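Local coordinates for protein GH26C (Muricauda sp. MAR_2010_75, PDB 6Q78) that probably hydrolyses internal beta-1,4-mannosidic linkages of mannans, as an endo-acting glycoside hydrolase of family 26 with a TIM-barrel fold, at residues E51-R54 against S55-N59; L69-N72 against L73-S77; H193-Y196 against K197-E201; Q250-V253 against T254-N258. All blocks are in the same frame, centred on the assembly; numbering follows the deposited sequence.

Contact 1 (E51-R54 against S55-N59)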
loop_
_atom_site.group_PDB
_atom_site.type_symbol
_atom_site.label_atom_id
_atom_site.label_comp_id
_atom_site.label_asym_id
_atom_site.label_seq_id
_atom_site.Cartn_x
_atom_site.Cartn_y
_atom_site.Cartn_z
ATOM N N GLU A 51 21.013 4.966 13.767
ATOM C CA GLU A 51 20.756 6.202 14.499
ATOM C C GLU A 51 20.570 7.397 13.571
ATOM O O GLU A 51 20.011 8.414 13.991
ATOM C CB GLU A 51 21.905 6.476 15.471
ATOM C CG GLU A 51 23.271 6.475 14.800
ATOM C CD GLU A 51 24.002 5.135 14.898
ATOM O OE1 GLU A 51 25.253 5.157 14.910
ATOM O OE2 GLU A 51 23.345 4.070 14.964
ATOM N N GLU A 52 21.026 7.291 12.331
ATOM C CA GLU A 52 20.879 8.332 11.319
ATOM C C GLU A 52 19.616 8.209 10.474
ATOM O O GLU A 52 19.416 9.038 9.583
ATOM C CB GLU A 52 22.087 8.295 10.374
ATOM C CG GLU A 52 23.424 8.508 11.078
ATOM C CD GLU A 52 24.626 8.147 10.214
ATOM O OE1 GLU A 52 24.462 7.407 9.221
ATOM O OE2 GLU A 52 25.746 8.609 10.542
ATOM N N THR A 53 18.756 7.225 10.741
ATOM C CA THR A 53 17.607 6.970 9.873
ATOM C C THR A 53 16.729 8.209 9.710
ATOM O O THR A 53 16.201 8.458 8.621
ATOM C CB THR A 53 16.786 5.802 10.425
ATOM O OG1 THR A 53 17.613 4.635 10.466
ATOM C CG2 THR A 53 15.563 5.498 9.508
ATOM N N ARG A 54 16.527 8.963 10.792
ATOM C CA ARG A 54 15.666 10.140 10.732
ATOM C C ARG A 54 16.077 11.095 9.627
ATOM O O ARG A 54 15.214 11.775 9.056
ATOM C CB ARG A 54 15.716 10.882 12.073
ATOM C CG ARG A 54 15.015 10.115 13.202
ATOM C CD ARG A 54 15.147 10.828 14.555
ATOM N NE ARG A 54 14.492 10.017 15.574
ATOM C CZ ARG A 54 13.186 10.074 15.847
ATOM N NH1 ARG A 54 12.402 10.953 15.215
ATOM N NH2 ARG A 54 12.660 9.259 16.767
ATOM N N SER A 55 17.373 11.168 9.309
ATOM C CA SER A 55 17.832 12.114 8.301
ATOM C C SER A 55 17.428 11.711 6.886
ATOM O O SER A 55 17.615 12.509 5.956
ATOM C CB SER A 55 19.351 12.323 8.406
ATOM O OG SER A 55 20.050 11.181 7.924
ATOM N N PHE A 56 16.865 10.510 6.709
ATOM C CA PHE A 56 16.443 10.018 5.404
ATOM C C PHE A 56 14.937 9.920 5.270
ATOM O O PHE A 56 14.452 9.411 4.251
ATOM C CB PHE A 56 17.086 8.660 5.130
ATOM C CG PHE A 56 18.560 8.741 5.090
ATOM C CD1 PHE A 56 19.190 9.309 4.003
ATOM C CD2 PHE A 56 19.323 8.356 6.189
ATOM C CE1 PHE A 56 20.560 9.429 3.972
ATOM C CE2 PHE A 56 20.692 8.490 6.159
ATOM C CZ PHE A 56 21.299 9.018 5.055
ATOM N N MET A 57 14.199 10.404 6.263
ATOM C CA MET A 57 12.751 10.268 6.349
ATOM C C MET A 57 12.032 11.571 6.013
ATOM O O MET A 57 12.532 12.667 6.282
ATOM C CB MET A 57 12.334 9.836 7.748
ATOM C CG MET A 57 12.808 8.435 8.043
ATOM S SD MET A 57 12.472 7.922 9.745
ATOM C CE MET A 57 10.654 7.957 9.765
ATOM N N VAL A 58 10.825 11.440 5.432
ATOM C CA VAL A 58 9.993 12.627 5.223
ATOM C C VAL A 58 9.797 13.356 6.544
ATOM O O VAL A 58 9.845 14.597 6.613
ATOM C CB VAL A 58 8.638 12.230 4.597
ATOM C CG1 VAL A 58 7.662 13.401 4.656
ATOM C CG2 VAL A 58 8.848 11.826 3.185
ATOM N N ASN A 59 9.555 12.600 7.613
ATOM C CA ASN A 59 9.300 13.210 8.917
ATOM C C ASN A 59 10.412 12.839 9.886
ATOM O O ASN A 59 10.351 11.784 10.531
ATOM C CB ASN A 59 7.933 12.797 9.461
ATOM C CG ASN A 59 7.642 13.423 10.787
ATOM O OD1 ASN A 59 8.393 14.302 11.245
ATOM N ND2 ASN A 59 6.540 13.003 11.416
HETATM O O HOH W 1 14.865 13.854 7.217
#
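Glu52 offers its carbonyl oxygen to both polar groups of Ser55, which lies one 3-10 turn further along the chain. The hydroxyl Ser55 OG donates to Glu52 O at 2.8 Å and sits in the carbonyl plane, whereas Ser55 N reaches Glu52 O at 3.0 Å from well above that plane. With chi1 at 73°, OG stands between the backbone N and the carbonyl carbon of Ser55, and this turns it back onto the preceding turn; the same hydroxyl lies over one face of the Phe56 ring, toward its rim. The carboxylate of Glu52 points elsewhere, to the backbone N of Glu49. At Thr53 the carbonyl oxygen accepts Phe56 N at 2.9 Å and is also brushed by the side chain of Met57, whose CG comes within 3.4 Å of Thr53 O. The methyl CG2 of Thr53 also meets Met57 SD at 3.9 Å, the two side chains crossing at a slant, while Thr53 OG1 bonds back to Pro50 O. Arg54 O takes a longer bond from Met57 N (3.3 Å), and a water donates to Arg54 O and Met57 O, bridging the two carbonyls at the end of the turn. The guanidinium of Arg54 reaches on to Pro60 O and Ala62 O. Three successive i to i+3 backbone bonds thus define the turn. Hydroxyl and water each add a second donor to one of its carbonyls, Glu52 O and Arg54 O, while the buried side chains of Thr53 and Met57 pack toward helix 64-76.

Contact 2 (L69-N72 against L73-S77)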
loop_
_atom_site.group_PDB
_atom_site.type_symbol
_atom_site.label_atom_id
_atom_site.label_comp_id
_atom_site.label_asym_id
_atom_site.label_seq_id
_atom_site.Cartn_x
_atom_site.Cartn_y
_atom_site.Cartn_z
ATOM N N LEU A 69 10.569 1.213 11.745
ATOM C CA LEU A 69 9.949 0.591 10.576
ATOM C C LEU A 69 10.682 0.966 9.287
ATOM O O LEU A 69 10.961 0.097 8.442
ATOM C CB LEU A 69 8.473 0.957 10.515
ATOM C CG LEU A 69 7.749 0.447 9.276
ATOM C CD1 LEU A 69 7.674 -1.061 9.202
ATOM C CD2 LEU A 69 6.349 1.038 9.211
ATOM N N PHE A 70 10.995 2.252 9.107
ATOM C CA PHE A 70 11.711 2.659 7.903
ATOM C C PHE A 70 13.056 1.940 7.815
ATOM O O PHE A 70 13.398 1.352 6.778
ATOM C CB PHE A 70 11.883 4.185 7.901
ATOM C CG PHE A 70 12.542 4.717 6.670
ATOM C CD1 PHE A 70 13.928 4.642 6.520
ATOM C CD2 PHE A 70 11.769 5.307 5.658
ATOM C CE1 PHE A 70 14.550 5.165 5.377
ATOM C CE2 PHE A 70 12.383 5.831 4.540
ATOM C CZ PHE A 70 13.778 5.743 4.382
ATOM N N TYR A 71 13.843 1.989 8.897
ATOM C CA TYR A 71 15.152 1.345 8.872
ATOM C C TYR A 71 15.012 -0.133 8.548
ATOM O O TYR A 71 15.729 -0.670 7.698
ATOM C CB TYR A 71 15.875 1.527 10.213
ATOM C CG TYR A 71 17.208 0.805 10.204
ATOM C CD1 TYR A 71 18.347 1.417 9.665
ATOM C CD2 TYR A 71 17.345 -0.492 10.723
ATOM C CE1 TYR A 71 19.569 0.765 9.631
ATOM C CE2 TYR A 71 18.574 -1.150 10.688
ATOM C CZ TYR A 71 19.681 -0.506 10.146
ATOM O OH TYR A 71 20.913 -1.139 10.101
ATOM N N ASN A 72 14.103 -0.819 9.234
ATOM C CA ASN A 72 14.061 -2.273 9.099
ATOM C C ASN A 72 13.534 -2.704 7.735
ATOM O O ASN A 72 13.950 -3.753 7.233
ATOM C CB ASN A 72 13.230 -2.895 10.234
ATOM C CG ASN A 72 14.021 -3.007 11.508
ATOM O OD1 ASN A 72 15.092 -3.594 11.498
ATOM N ND2 ASN A 72 13.528 -2.424 12.599
ATOM N N LEU A 73 12.606 -1.941 7.138
ATOM C CA LEU A 73 12.176 -2.264 5.776
ATOM C C LEU A 73 13.317 -2.086 4.797
ATOM O O LEU A 73 13.501 -2.901 3.883
ATOM C CB LEU A 73 11.018 -1.368 5.340
ATOM C CG LEU A 73 9.655 -1.752 5.896
ATOM C CD1 LEU A 73 8.630 -0.684 5.602
ATOM C CD2 LEU A 73 9.185 -3.093 5.287
ATOM N N LYS A 74 14.057 -0.991 4.942
ATOM C CA LYS A 74 15.174 -0.734 4.042
ATOM C C LYS A 74 16.230 -1.823 4.178
ATOM O O LYS A 74 16.766 -2.310 3.174
ATOM C CB LYS A 74 15.747 0.648 4.350
ATOM C CG LYS A 74 16.907 1.105 3.474
ATOM C CD LYS A 74 16.490 1.335 2.034
ATOM C CE LYS A 74 17.633 2.043 1.318
ATOM N NZ LYS A 74 17.384 2.038 -0.146
ATOM N N LEU A 75 16.503 -2.251 5.422
ATOM C CA LEU A 75 17.512 -3.275 5.674
ATOM C C LEU A 75 17.082 -4.615 5.086
ATOM O O LEU A 75 17.850 -5.267 4.365
ATOM C CB LEU A 75 17.765 -3.405 7.182
ATOM C CG LEU A 75 18.753 -4.512 7.542
ATOM C CD1 LEU A 75 20.099 -4.217 6.930
ATOM C CD2 LEU A 75 18.859 -4.640 9.055
ATOM N N LEU A 76 15.846 -5.038 5.367
ATOM C CA LEU A 76 15.463 -6.368 4.898
ATOM C C LEU A 76 15.317 -6.401 3.375
ATOM O O LEU A 76 15.575 -7.448 2.754
ATOM C CB LEU A 76 14.229 -6.888 5.623
ATOM C CG LEU A 76 12.897 -6.315 5.224
ATOM C CD1 LEU A 76 12.329 -7.036 3.988
ATOM C CD2 LEU A 76 11.926 -6.510 6.408
ATOM N N SER A 77 15.039 -5.252 2.754
ATOM C CA SER A 77 14.917 -5.209 1.293
ATOM C C SER A 77 16.218 -5.586 0.577
ATOM O O SER A 77 16.182 -5.896 -0.622
ATOM C CB SER A 77 14.387 -3.836 0.811
ATOM O OG SER A 77 15.436 -2.882 0.844
#
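The ring of Tyr71 meets Leu75 one turn on: methyl CD2 of Leu75 approaches it obliquely, 3.9 Å from Tyr71 CE2. The two side chains run side by side in the same direction, both with CG trans to their own backbone N (chi1 178° for Tyr71), which is what brings ring and methyl together. The second ring, that of Phe70, is turned away from this pair and packs on Ile330 of the parallel barrel. The motif is a regular alpha-helical i to i+4 pairing on helix 64-76, which leads into strand 81-86 of the TIM barrel. Its backbone evidence is consistent: Leu73 N donates to Leu69 O at 2.9 Å, and equivalent bonds join Lys74 to Phe70, Leu75 to Tyr71 and Leu76 to Asn72. On the barrel side, Leu69 CD1 touches Leu73 CD1 at 3.7 Å, again with the side chains alongside each other; Leu73 also lies against Ile82 and Ile330, so it joins the helix to two strands. Trimming Leu73 to an alanine would probably open a gap between Leu69 and those two isoleucines and leave the Leu69 methyl without its mate. Two polar ends find partners outside the helix: Asn72 ND2 bonds to Met411 O and Arg413 O near the C terminus, and Lys74 NZ reaches Lys329 O. The side chain of Leu76 lies against the preceding turn, its CG 3.4 Å from Asn72 O. In the last residues Ser77 OG donates to Lys74 O at 2.7 Å, a carbonyl that Gln78 NE2 also reaches.

Contact 3 (H193-Y196 against K197-E201)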
loop_
_atom_site.group_PDB
_atom_site.type_symbol
_atom_site.label_atom_id
_atom_site.label_comp_id
_atom_site.label_asym_id
_atom_site.label_seq_id
_atom_site.Cartn_x
_atom_site.Cartn_y
_atom_site.Cartn_z
ATOM N N HIS A 193 -11.735 22.843 -0.816
ATOM C CA HIS A 193 -10.476 22.734 -0.080
ATOM C C HIS A 193 -10.709 22.565 1.419
ATOM O O HIS A 193 -10.033 21.752 2.061
ATOM C CB HIS A 193 -9.611 23.964 -0.392
ATOM C CG HIS A 193 -8.265 23.930 0.253
ATOM N ND1 HIS A 193 -7.350 22.933 -0.006
ATOM C CD2 HIS A 193 -7.674 24.772 1.133
ATOM C CE1 HIS A 193 -6.250 23.157 0.701
ATOM N NE2 HIS A 193 -6.416 24.283 1.380
ATOM N N ASP A 194 -11.646 23.316 2.005
ATOM C CA ASP A 194 -11.942 23.119 3.421
ATOM C C ASP A 194 -12.518 21.732 3.675
ATOM O O ASP A 194 -12.169 21.081 4.670
ATOM C CB ASP A 194 -12.908 24.198 3.903
ATOM C CG ASP A 194 -12.232 25.540 4.100
ATOM O OD1 ASP A 194 -12.936 26.574 4.049
ATOM O OD2 ASP A 194 -11.003 25.565 4.288
ATOM N N TYR A 195 -13.379 21.247 2.768
ATOM C CA TYR A 195 -13.869 19.870 2.850
ATOM C C TYR A 195 -12.715 18.877 2.889
ATOM O O TYR A 195 -12.711 17.914 3.687
ATOM C CB TYR A 195 -14.724 19.612 1.607
ATOM C CG TYR A 195 -15.200 18.195 1.386
ATOM C CD1 TYR A 195 -14.441 17.292 0.669
ATOM C CD2 TYR A 195 -16.436 17.774 1.837
ATOM C CE1 TYR A 195 -14.883 16.007 0.422
ATOM C CE2 TYR A 195 -16.881 16.464 1.602
ATOM C CZ TYR A 195 -16.098 15.606 0.873
ATOM O OH TYR A 195 -16.536 14.322 0.627
ATOM N N TYR A 196 -11.727 19.082 2.016
ATOM C CA TYR A 196 -10.592 18.159 1.973
ATOM C C TYR A 196 -9.755 18.247 3.253
ATOM O O TYR A 196 -9.310 17.216 3.783
ATOM C CB TYR A 196 -9.730 18.480 0.751
ATOM C CG TYR A 196 -8.527 17.593 0.617
ATOM C CD1 TYR A 196 -8.677 16.207 0.592
ATOM C CD2 TYR A 196 -7.237 18.123 0.526
ATOM C CE1 TYR A 196 -7.580 15.356 0.465
ATOM C CE2 TYR A 196 -6.105 17.265 0.381
ATOM C CZ TYR A 196 -6.311 15.889 0.368
ATOM O OH TYR A 196 -5.273 14.998 0.268
ATOM N N LYS A 197 -9.539 19.453 3.777
ATOM C CA LYS A 197 -8.826 19.570 5.046
ATOM C C LYS A 197 -9.539 18.796 6.141
ATOM O O LYS A 197 -8.884 18.148 6.960
ATOM C CB LYS A 197 -8.623 21.036 5.428
ATOM C CG LYS A 197 -7.558 21.732 4.567
ATOM C CD LYS A 197 -7.226 23.164 5.038
ATOM C CE LYS A 197 -8.349 24.129 4.948
ATOM N NZ LYS A 197 -7.717 25.425 5.384
ATOM N N GLN A 198 -10.886 18.827 6.157
ATOM C CA GLN A 198 -11.619 18.071 7.174
ATOM C C GLN A 198 -11.394 16.575 7.017
ATOM O O GLN A 198 -11.287 15.855 8.018
ATOM C CB GLN A 198 -13.109 18.431 7.116
ATOM C CG GLN A 198 -13.895 17.983 8.349
ATOM C CD GLN A 198 -14.160 16.489 8.381
ATOM O OE1 GLN A 198 -14.523 15.881 7.372
ATOM N NE2 GLN A 198 -13.967 15.881 9.555
ATOM N N LYS A 199 -11.316 16.083 5.779
ATOM C CA LYS A 199 -11.021 14.658 5.586
ATOM C C LYS A 199 -9.630 14.307 6.107
ATOM O O LYS A 199 -9.431 13.246 6.719
ATOM C CB LYS A 199 -11.119 14.283 4.106
ATOM C CG LYS A 199 -12.488 14.486 3.462
ATOM C CD LYS A 199 -13.624 13.845 4.272
ATOM C CE LYS A 199 -14.918 13.888 3.428
ATOM N NZ LYS A 199 -16.074 13.256 4.177
ATOM N N LEU A 200 -8.632 15.168 5.834
ATOM C CA LEU A 200 -7.295 14.913 6.379
ATOM C C LEU A 200 -7.300 14.966 7.902
ATOM O O LEU A 200 -6.573 14.211 8.560
ATOM C CB LEU A 200 -6.273 15.902 5.809
ATOM C CG LEU A 200 -6.106 15.787 4.289
ATOM C CD1 LEU A 200 -5.017 16.800 3.945
ATOM C CD2 LEU A 200 -5.696 14.382 3.845
ATOM N N GLU A 201 -8.110 15.850 8.477
ATOM C CA GLU A 201 -8.215 15.894 9.935
ATOM C C GLU A 201 -8.787 14.592 10.480
ATOM O O GLU A 201 -8.356 14.120 11.544
ATOM C CB GLU A 201 -9.050 17.107 10.356
ATOM C CG GLU A 201 -8.288 18.426 10.105
ATOM C CD GLU A 201 -9.184 19.651 9.906
ATOM O OE1 GLU A 201 -10.383 19.612 10.282
ATOM O OE2 GLU A 201 -8.684 20.675 9.371
HETATM O O HOH W 2 -15.214 17.031 4.896
#
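Helix 193-208, one of the helices flanking the TIM barrel, starts with a turn in which His193, Asp194, Tyr195 and Tyr196 each meet a side chain three or four residues on. The first-turn backbone bonds are alpha-helical, such as Lys197 N to His193 O at 2.9 Å. Tyr196 carries the buried side. Leu200 CG lies over one face of its ring, 4.1 Å from the centroid and 18° off the normal, a CH-pi contact displaced toward the rim, and methyl CD1 of Leu200 adds a touch at 3.8 Å to Tyr196 CE2. The tyrosine hydroxyl continues beyond the helix to Thr252 OG1. An alanine at Tyr196 would probably leave Leu200 without the face it rests on and Thr252 without this hydroxyl partner. Lys197 runs alongside Asp194 and makes a long salt bridge, NZ to OD2 at 3.5 Å, with OD2 closer to Lys197 CE (3.1 Å). The aliphatic part of the lysine passes by one face of the His193 imidazole, whose ND1 is taken by Ile186 O, and also packs on Phe251 and Tyr255. The kink at chi3 of Lys197 (-64°) carries CE and NZ toward the aspartate. Tyr195 and Lys199 cross at a slant, Lys199 CE coming within 3.3 Å of Tyr195 CZ; both polar ends then converge on Asp123 OD1, as a hydrogen bond from the phenol and a salt bridge from the amine, and Lys199 NZ also bonds to Thr121 O. One water completes the turn, donating to Tyr195 O at 2.9 Å and to Gln198 OE1 at 2.8 Å.

Contact 4 (Q250-V253 against T254-N258); sequences QFTV and TYLKN
Val253 O accepts Lys257 N at 2.8 Å, nearly along the C=O axis and with an N-H...O angle of 165°. Tyr255 N to Phe251 O is equally short, and Leu256 N to Thr252 O follows the same i to i+4 pattern. At the start of the stretch Gln250 O takes Thr254 N at 3.1 Å; the hydroxyl Thr254 OG1 is just as near, but its proton has a rival acceptor and this second bond is not settled. The side chains repeat the spacing. Phe251 and Tyr255 lie alongside each other with ring planes at 20° and centroids 5.3 Å apart, slid so far that the rings barely overlap. The nearest approach is Phe251 CZ to Tyr255 CD1 at 3.8 Å, an oblique one, while Tyr255 CB lies over one face of the Phe251 ring, toward its rim. One residue on, Thr252 CG2 meets Leu256 CD1 at 4.0 Å. Lys257 bends at chi3 and again at chi4, which curls its chain back so that NZ donates to Asn258 OD1 at 2.9 Å. Around helix 242-259, Phe251 and Tyr255 lie against helix 193-208: Phe251 meets the His193 imidazole and the Tyr255 hydroxyl bonds to Glu201. On the barrel side Val253 rests on Phe267 and Leu256 on Met265, both in strand 265-269.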
loop_
_atom_site.group_PDB
_atom_site.type_symbol
_atom_site.label_atom_id
_atom_site.label_comp_id
_atom_site.label_asym_id
_atom_site.label_seq_id
_atom_site.Cartn_x
_atom_site.Cartn_y
_atom_site.Cartn_z
ATOM N N GLN A 250 2.122 17.585 -2.081
ATOM C CA GLN A 250 2.920 18.353 -1.128
ATOM C C GLN A 250 2.034 18.987 -0.066
ATOM O O GLN A 250 2.392 19.004 1.121
ATOM C CB GLN A 250 3.775 19.391 -1.848
ATOM C CG GLN A 250 4.794 18.733 -2.780
ATOM C CD GLN A 250 5.636 19.753 -3.505
ATOM O OE1 GLN A 250 5.302 20.937 -3.548
ATOM N NE2 GLN A 250 6.734 19.291 -4.109
ATOM N N PHE A 251 0.880 19.526 -0.471
ATOM C CA PHE A 251 -0.049 20.056 0.513
ATOM C C PHE A 251 -0.453 18.975 1.500
ATOM O O PHE A 251 -0.486 19.215 2.724
ATOM C CB PHE A 251 -1.309 20.620 -0.142
ATOM C CG PHE A 251 -2.326 20.998 0.861
ATOM C CD1 PHE A 251 -2.242 22.226 1.502
ATOM C CD2 PHE A 251 -3.339 20.115 1.199
ATOM C CE1 PHE A 251 -3.153 22.554 2.483
ATOM C CE2 PHE A 251 -4.248 20.436 2.183
ATOM C CZ PHE A 251 -4.159 21.649 2.824
ATOM N N THR A 252 -0.731 17.769 0.999
ATOM C CA THR A 252 -1.244 16.705 1.858
ATOM C C THR A 252 -0.197 16.267 2.868
ATOM O O THR A 252 -0.496 16.106 4.063
ATOM C CB THR A 252 -1.681 15.529 0.985
ATOM O OG1 THR A 252 -2.742 15.974 0.134
ATOM C CG2 THR A 252 -2.203 14.388 1.817
ATOM N N VAL A 253 1.033 16.032 2.401
ATOM C CA VAL A 253 2.077 15.620 3.346
ATOM C C VAL A 253 2.289 16.683 4.417
ATOM O O VAL A 253 2.376 16.380 5.619
ATOM C CB VAL A 253 3.370 15.312 2.582
ATOM C CG1 VAL A 253 4.537 15.111 3.555
ATOM C CG2 VAL A 253 3.149 14.062 1.742
ATOM N N THR A 254 2.415 17.952 3.998
ATOM C CA THR A 254 2.702 19.005 4.957
ATOM C C THR A 254 1.551 19.204 5.928
ATOM O O THR A 254 1.775 19.448 7.121
ATOM C CB THR A 254 3.035 20.274 4.178
ATOM O OG1 THR A 254 4.233 20.042 3.410
ATOM C CG2 THR A 254 3.247 21.475 5.097
ATOM N N TYR A 255 0.308 19.103 5.449
ATOM C CA TYR A 255 -0.815 19.308 6.355
ATOM C C TYR A 255 -0.874 18.206 7.407
ATOM O O TYR A 255 -1.101 18.486 8.596
ATOM C CB TYR A 255 -2.116 19.371 5.555
ATOM C CG TYR A 255 -3.279 19.983 6.323
ATOM C CD1 TYR A 255 -3.333 21.343 6.554
ATOM C CD2 TYR A 255 -4.330 19.207 6.787
ATOM C CE1 TYR A 255 -4.387 21.910 7.244
ATOM C CE2 TYR A 255 -5.409 19.776 7.466
ATOM C CZ TYR A 255 -5.416 21.121 7.704
ATOM O OH TYR A 255 -6.471 21.708 8.394
ATOM N N LEU A 256 -0.654 16.953 6.993
ATOM C CA LEU A 256 -0.661 15.850 7.954
ATOM C C LEU A 256 0.524 15.913 8.915
ATOM O O LEU A 256 0.350 15.817 10.138
ATOM C CB LEU A 256 -0.624 14.522 7.219
ATOM C CG LEU A 256 -1.976 14.178 6.568
ATOM C CD1 LEU A 256 -1.788 13.052 5.584
ATOM C CD2 LEU A 256 -2.949 13.753 7.653
ATOM N N LYS A 257 1.732 16.109 8.379
ATOM C CA LYS A 257 2.941 16.061 9.208
ATOM C C LYS A 257 3.089 17.299 10.079
ATOM O O LYS A 257 3.407 17.200 11.272
ATOM C CB LYS A 257 4.154 15.881 8.298
ATOM C CG LYS A 257 5.498 16.124 8.969
ATOM C CD LYS A 257 6.631 15.720 8.010
ATOM C CE LYS A 257 6.695 16.581 6.785
ATOM N NZ LYS A 257 7.270 17.887 7.183
ATOM N N ASN A 258 2.861 18.481 9.516
ATOM C CA ASN A 258 3.137 19.723 10.214
ATOM C C ASN A 258 1.892 20.288 10.897
ATOM O O ASN A 258 1.866 20.411 12.121
ATOM C CB ASN A 258 3.800 20.711 9.243
ATOM C CG ASN A 258 5.127 20.178 8.721
ATOM O OD1 ASN A 258 5.359 20.105 7.518
ATOM N ND2 ASN A 258 5.995 19.783 9.631
#

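In the fold
Each contact is one continuous stretch, so none closes a long loop; along the chain they follow in series, without nesting or crossing. Contact 1 comes first, in the 3-10 turn and loop ahead of helix 64-76, and its centre is about 12 Å from that of contact 2, on that helix, which it touches through packing alone. Its last residues also reach contact 4, where Val58 CG1 lies 3.7 Å from Val253 CG1. Contacts 2 and 4 stay about 12 Å apart at their nearest atoms, so contact 1 ties helix 64-76 to helix 242-259. Contacts 3 and 4, centres about 12 Å apart, join helices 193-208 and 242-259 by packing and probable hydrogen bonds (Tyr196-Thr252, Glu201-Tyr255).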